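Glycoside Hydrolase (Bacteroides uniformis, PDB 5T99) probably hydrolyses galactose-containing oligosaccharides derived from agarose, as a family 2 glycoside hydrolase that binds the inhibitor galacto-isofagomine. Local coordinates at residues 500-508 / 616-627. Residues are numbered along the deposited sequence; the frame is centred on the assembly and turned at random.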
loop_
_atom_site.group_PDB
_atom_site.type_symbol
_atom_site.label_atom_id
_atom_site.label_comp_id
_atom_site.label_asym_id
_atom_site.label_seq_id
_atom_site.Cartn_x
_atom_site.Cartn_y
_atom_site.Cartn_z
ATOM N N SER A 500 -14.907 6.932 -11.668
ATOM C CA SER A 500 -15.468 8.256 -11.425
ATOM C C SER A 500 -14.365 9.296 -11.271
ATOM O O SER A 500 -13.216 8.959 -10.973
ATOM C CB SER A 500 -16.361 8.252 -10.186
ATOM O OG SER A 500 -15.664 7.842 -9.028
ATOM N N SER A 501 -14.712 10.553 -11.530
ATOM C CA SER A 501 -13.857 11.694 -11.200
ATOM C C SER A 501 -14.504 12.397 -10.009
ATOM O O SER A 501 -15.731 12.524 -9.968
ATOM C CB SER A 501 -13.739 12.655 -12.386
ATOM O OG SER A 501 -13.271 11.994 -13.558
ATOM N N ARG A 502 -13.684 12.831 -9.048
ATOM C CA ARG A 502 -14.166 13.499 -7.826
ATOM C C ARG A 502 -14.974 14.744 -8.159
ATOM O O ARG A 502 -14.481 15.614 -8.869
ATOM C CB ARG A 502 -12.986 13.919 -6.930
ATOM C CG ARG A 502 -13.406 14.502 -5.580
ATOM C CD ARG A 502 -12.227 14.673 -4.629
ATOM N NE ARG A 502 -11.160 15.466 -5.228
ATOM C CZ ARG A 502 -11.179 16.791 -5.393
ATOM N NH1 ARG A 502 -12.216 17.526 -4.994
ATOM N NH2 ARG A 502 -10.140 17.393 -5.971
ATOM N N GLY A 503 -16.197 14.821 -7.645
ATOM C CA GLY A 503 -17.033 16.007 -7.791
ATOM C C GLY A 503 -17.466 16.388 -9.205
ATOM O O GLY A 503 -17.747 17.554 -9.458
ATOM N N VAL A 504 -17.530 15.412 -10.113
ATOM C CA VAL A 504 -17.949 15.649 -11.493
ATOM C C VAL A 504 -19.216 14.855 -11.756
ATOM O O VAL A 504 -19.225 13.645 -11.610
ATOM C CB VAL A 504 -16.852 15.253 -12.502
ATOM C CG1 VAL A 504 -17.338 15.439 -13.937
ATOM C CG2 VAL A 504 -15.593 16.077 -12.255
ATOM N N TYR A 505 -20.279 15.558 -12.137
ATOM C CA TYR A 505 -21.579 14.966 -12.454
ATOM C C TYR A 505 -21.968 15.442 -13.849
ATOM O O TYR A 505 -21.834 16.643 -14.169
ATOM C CB TYR A 505 -22.627 15.397 -11.418
ATOM C CG TYR A 505 -22.107 15.271 -10.020
ATOM C CD1 TYR A 505 -22.184 14.060 -9.337
ATOM C CD2 TYR A 505 -21.469 16.342 -9.399
ATOM C CE1 TYR A 505 -21.678 13.935 -8.062
ATOM C CE2 TYR A 505 -20.950 16.225 -8.120
ATOM C CZ TYR A 505 -21.056 15.018 -7.460
ATOM O OH TYR A 505 -20.543 14.900 -6.193
ATOM N N HIS A 506 -22.428 14.504 -14.676
ATOM C CA HIS A 506 -22.814 14.796 -16.061
ATOM C C HIS A 506 -24.321 14.617 -16.198
ATOM O O HIS A 506 -24.816 13.482 -16.168
ATOM C CB HIS A 506 -22.072 13.870 -17.037
ATOM C CG HIS A 506 -20.628 14.214 -17.215
ATOM N ND1 HIS A 506 -19.673 13.274 -17.540
ATOM C CD2 HIS A 506 -19.971 15.394 -17.099
ATOM C CE1 HIS A 506 -18.493 13.863 -17.633
ATOM N NE2 HIS A 506 -18.647 15.149 -17.369
ATOM N N LEU A 507 -25.036 15.737 -16.342
ATOM C CA LEU A 507 -26.507 15.754 -16.355
ATOM C C LEU A 507 -27.073 16.267 -17.700
ATOM O O LEU A 507 -26.863 17.441 -18.030
ATOM C CB LEU A 507 -27.017 16.612 -15.185
ATOM C CG LEU A 507 -26.719 16.054 -13.781
ATOM C CD1 LEU A 507 -27.149 17.014 -12.679
ATOM C CD2 LEU A 507 -27.377 14.693 -13.575
ATOM N N PRO A 508 -27.823 15.442 -18.453
ATOM C CA PRO A 508 -28.394 14.160 -18.012
ATOM C C PRO A 508 -27.442 12.967 -18.182
ATOM O O PRO A 508 -27.690 11.892 -17.625
ATOM C CB PRO A 508 -29.591 14.005 -18.948
ATOM C CG PRO A 508 -29.141 14.660 -20.228
ATOM C CD PRO A 508 -28.019 15.621 -19.904
ATOM N N LEU A 616 -25.205 13.696 -2.618
ATOM C CA LEU A 616 -24.647 14.126 -3.891
ATOM C C LEU A 616 -25.804 14.383 -4.875
ATOM O O LEU A 616 -26.869 13.771 -4.726
ATOM C CB LEU A 616 -23.598 13.118 -4.421
ATOM C CG LEU A 616 -23.744 11.604 -4.693
ATOM C CD1 LEU A 616 -24.362 10.830 -3.544
ATOM C CD2 LEU A 616 -24.458 11.307 -5.999
ATOM N N PRO A 617 -25.639 15.280 -5.853
ATOM C CA PRO A 617 -24.395 16.000 -6.172
ATOM C C PRO A 617 -24.235 17.278 -5.354
ATOM O O PRO A 617 -24.836 17.389 -4.295
ATOM C CB PRO A 617 -24.567 16.306 -7.668
ATOM C CG PRO A 617 -26.025 16.451 -7.837
ATOM C CD PRO A 617 -26.644 15.438 -6.916
ATOM N N HIS A 618 -23.393 18.201 -5.821
ATOM C CA HIS A 618 -23.423 19.604 -5.372
ATOM C C HIS A 618 -24.762 20.286 -5.723
ATOM O O HIS A 618 -25.605 19.710 -6.428
ATOM C CB HIS A 618 -22.227 20.415 -5.945
ATOM C CG HIS A 618 -22.212 20.554 -7.451
ATOM N ND1 HIS A 618 -21.123 20.186 -8.213
ATOM C CD2 HIS A 618 -23.131 21.032 -8.328
ATOM C CE1 HIS A 618 -21.369 20.427 -9.489
ATOM N NE2 HIS A 618 -22.584 20.938 -9.587
ATOM N N TRP A 619 -24.934 21.520 -5.252
ATOM C CA TRP A 619 -26.147 22.293 -5.519
ATOM C C TRP A 619 -25.887 23.634 -6.241
ATOM O O TRP A 619 -26.540 24.632 -5.942
ATOM C CB TRP A 619 -26.898 22.488 -4.199
ATOM C CG TRP A 619 -28.376 22.569 -4.336
ATOM C CD1 TRP A 619 -29.177 23.590 -3.919
ATOM C CD2 TRP A 619 -29.245 21.590 -4.921
ATOM N NE1 TRP A 619 -30.490 23.311 -4.200
ATOM C CE2 TRP A 619 -30.567 22.090 -4.812
ATOM C CE3 TRP A 619 -29.038 20.338 -5.522
ATOM C CZ2 TRP A 619 -31.685 21.382 -5.283
ATOM C CZ3 TRP A 619 -30.144 19.631 -5.993
ATOM C CH2 TRP A 619 -31.454 20.159 -5.873
ATOM N N ASN A 620 -24.899 23.658 -7.140
ATOM C CA ASN A 620 -24.780 24.681 -8.194
ATOM C C ASN A 620 -25.248 24.176 -9.570
ATOM O O ASN A 620 -24.456 23.663 -10.357
ATOM C CB ASN A 620 -23.337 25.183 -8.310
ATOM C CG ASN A 620 -22.913 26.021 -7.126
ATOM O OD1 ASN A 620 -22.870 25.541 -5.994
ATOM N ND2 ASN A 620 -22.581 27.278 -7.382
ATOM N N TRP A 621 -26.535 24.360 -9.853
ATOM C CA TRP A 621 -27.150 23.976 -11.131
ATOM C C TRP A 621 -27.979 25.135 -11.717
ATOM O O TRP A 621 -27.996 26.225 -11.146
ATOM C CB TRP A 621 -28.003 22.736 -10.917
ATOM C CG TRP A 621 -27.205 21.588 -10.407
ATOM C CD1 TRP A 621 -27.214 21.080 -9.139
ATOM C CD2 TRP A 621 -26.254 20.815 -11.145
ATOM N NE1 TRP A 621 -26.338 20.026 -9.048
ATOM C CE2 TRP A 621 -25.736 19.841 -10.266
ATOM C CE3 TRP A 621 -25.796 20.845 -12.470
ATOM C CZ2 TRP A 621 -24.778 18.903 -10.669
ATOM C CZ3 TRP A 621 -24.847 19.915 -12.872
ATOM C CH2 TRP A 621 -24.348 18.958 -11.973
ATOM N N LYS A 622 -28.622 24.907 -12.867
ATOM C CA LYS A 622 -29.477 25.912 -13.529
ATOM C C LYS A 622 -30.947 25.659 -13.179
ATOM O O LYS A 622 -31.372 24.505 -13.074
ATOM C CB LYS A 622 -29.286 25.868 -15.052
ATOM N N LYS A 623 -31.719 26.735 -12.990
ATOM C CA LYS A 623 -33.164 26.626 -12.752
ATOM C C LYS A 623 -33.800 25.935 -13.956
ATOM O O LYS A 623 -33.423 26.216 -15.091
ATOM C CB LYS A 623 -33.793 28.008 -12.529
ATOM N N GLY A 624 -34.720 25.003 -13.704
ATOM C CA GLY A 624 -35.323 24.192 -14.767
ATOM C C GLY A 624 -34.792 22.770 -14.864
ATOM O O GLY A 624 -35.517 21.874 -15.298
ATOM N N MET A 625 -33.533 22.551 -14.471
ATOM C CA MET A 625 -32.943 21.198 -14.460
ATOM C C MET A 625 -33.568 20.355 -13.358
ATOM O O MET A 625 -33.885 20.856 -12.281
ATOM C CB MET A 625 -31.420 21.242 -14.248
ATOM C CG MET A 625 -30.634 21.889 -15.377
ATOM S SD MET A 625 -28.912 22.210 -14.939
ATOM C CE MET A 625 -28.204 20.577 -15.159
ATOM N N ASN A 626 -33.753 19.073 -13.652
ATOM C CA ASN A 626 -34.155 18.086 -12.657
ATOM C C ASN A 626 -32.865 17.399 -12.202
ATOM O O ASN A 626 -32.163 16.817 -13.013
ATOM C CB ASN A 626 -35.147 17.081 -13.262
ATOM C CG ASN A 626 -35.944 16.337 -12.204
ATOM O OD1 ASN A 626 -35.506 15.304 -11.679
ATOM N ND2 ASN A 626 -37.128 16.861 -11.885
ATOM N N ILE A 627 -32.545 17.513 -10.916
ATOM C CA ILE A 627 -31.310 16.978 -10.355
ATOM C C ILE A 627 -31.621 15.647 -9.669
ATOM O O ILE A 627 -32.426 15.617 -8.724
ATOM C CB ILE A 627 -30.693 17.956 -9.330
ATOM C CG1 ILE A 627 -30.589 19.386 -9.910
ATOM C CG2 ILE A 627 -29.327 17.459 -8.855
ATOM C CD1 ILE A 627 -29.790 19.511 -11.190
HETATM O O HOH W 1 -18.252 19.230 -7.442
#
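Gly503 O and His618 ND1 share one water, which donates to the carbonyl oxygen of Gly503 at 2.7 Å and lies in the imidazole plane, 3.1 Å from His618 ND1. No direct hydrogen bond crosses between 500-508 and 616-627; apart from this bridge the contact illustrates how aromatic faces and aliphatic tips can join a loop to a turn between two strands. Pro617, which follows a cis peptide bond, sets its CB over the centre of the Tyr505 ring, 3.4 Å from the centroid and almost on the ring normal. The same tyrosine turns its edge to the face of His618 in a T-shaped pair, planes at 88°, while its hydroxyl is hydrogen-bonded to Asp598. Further along, Leu507 CD1 makes a CH-pi contact over the six-membered ring of Trp621, 3.6 Å from its centroid; the CG of Leu507 stands anti to its own carbonyl carbon (chi1 -66°), which carries CD1 out over the indole. Ile627 CD1 lies over the rim of the same indole face, and His618 NE2 over the rim of the opposite one. A 2.7 Å bond from Trp621 NE1 to His618 O ties the indole to its own loop and limits its rotation. Met625 CE closes on Leu507 CB at 4.1 Å. In the fold, the loop that follows barrel strand 490-495 thus packs against the connection between antiparallel strands 613-616 and 626-633, joining the catalytic barrel to the beta domain after it.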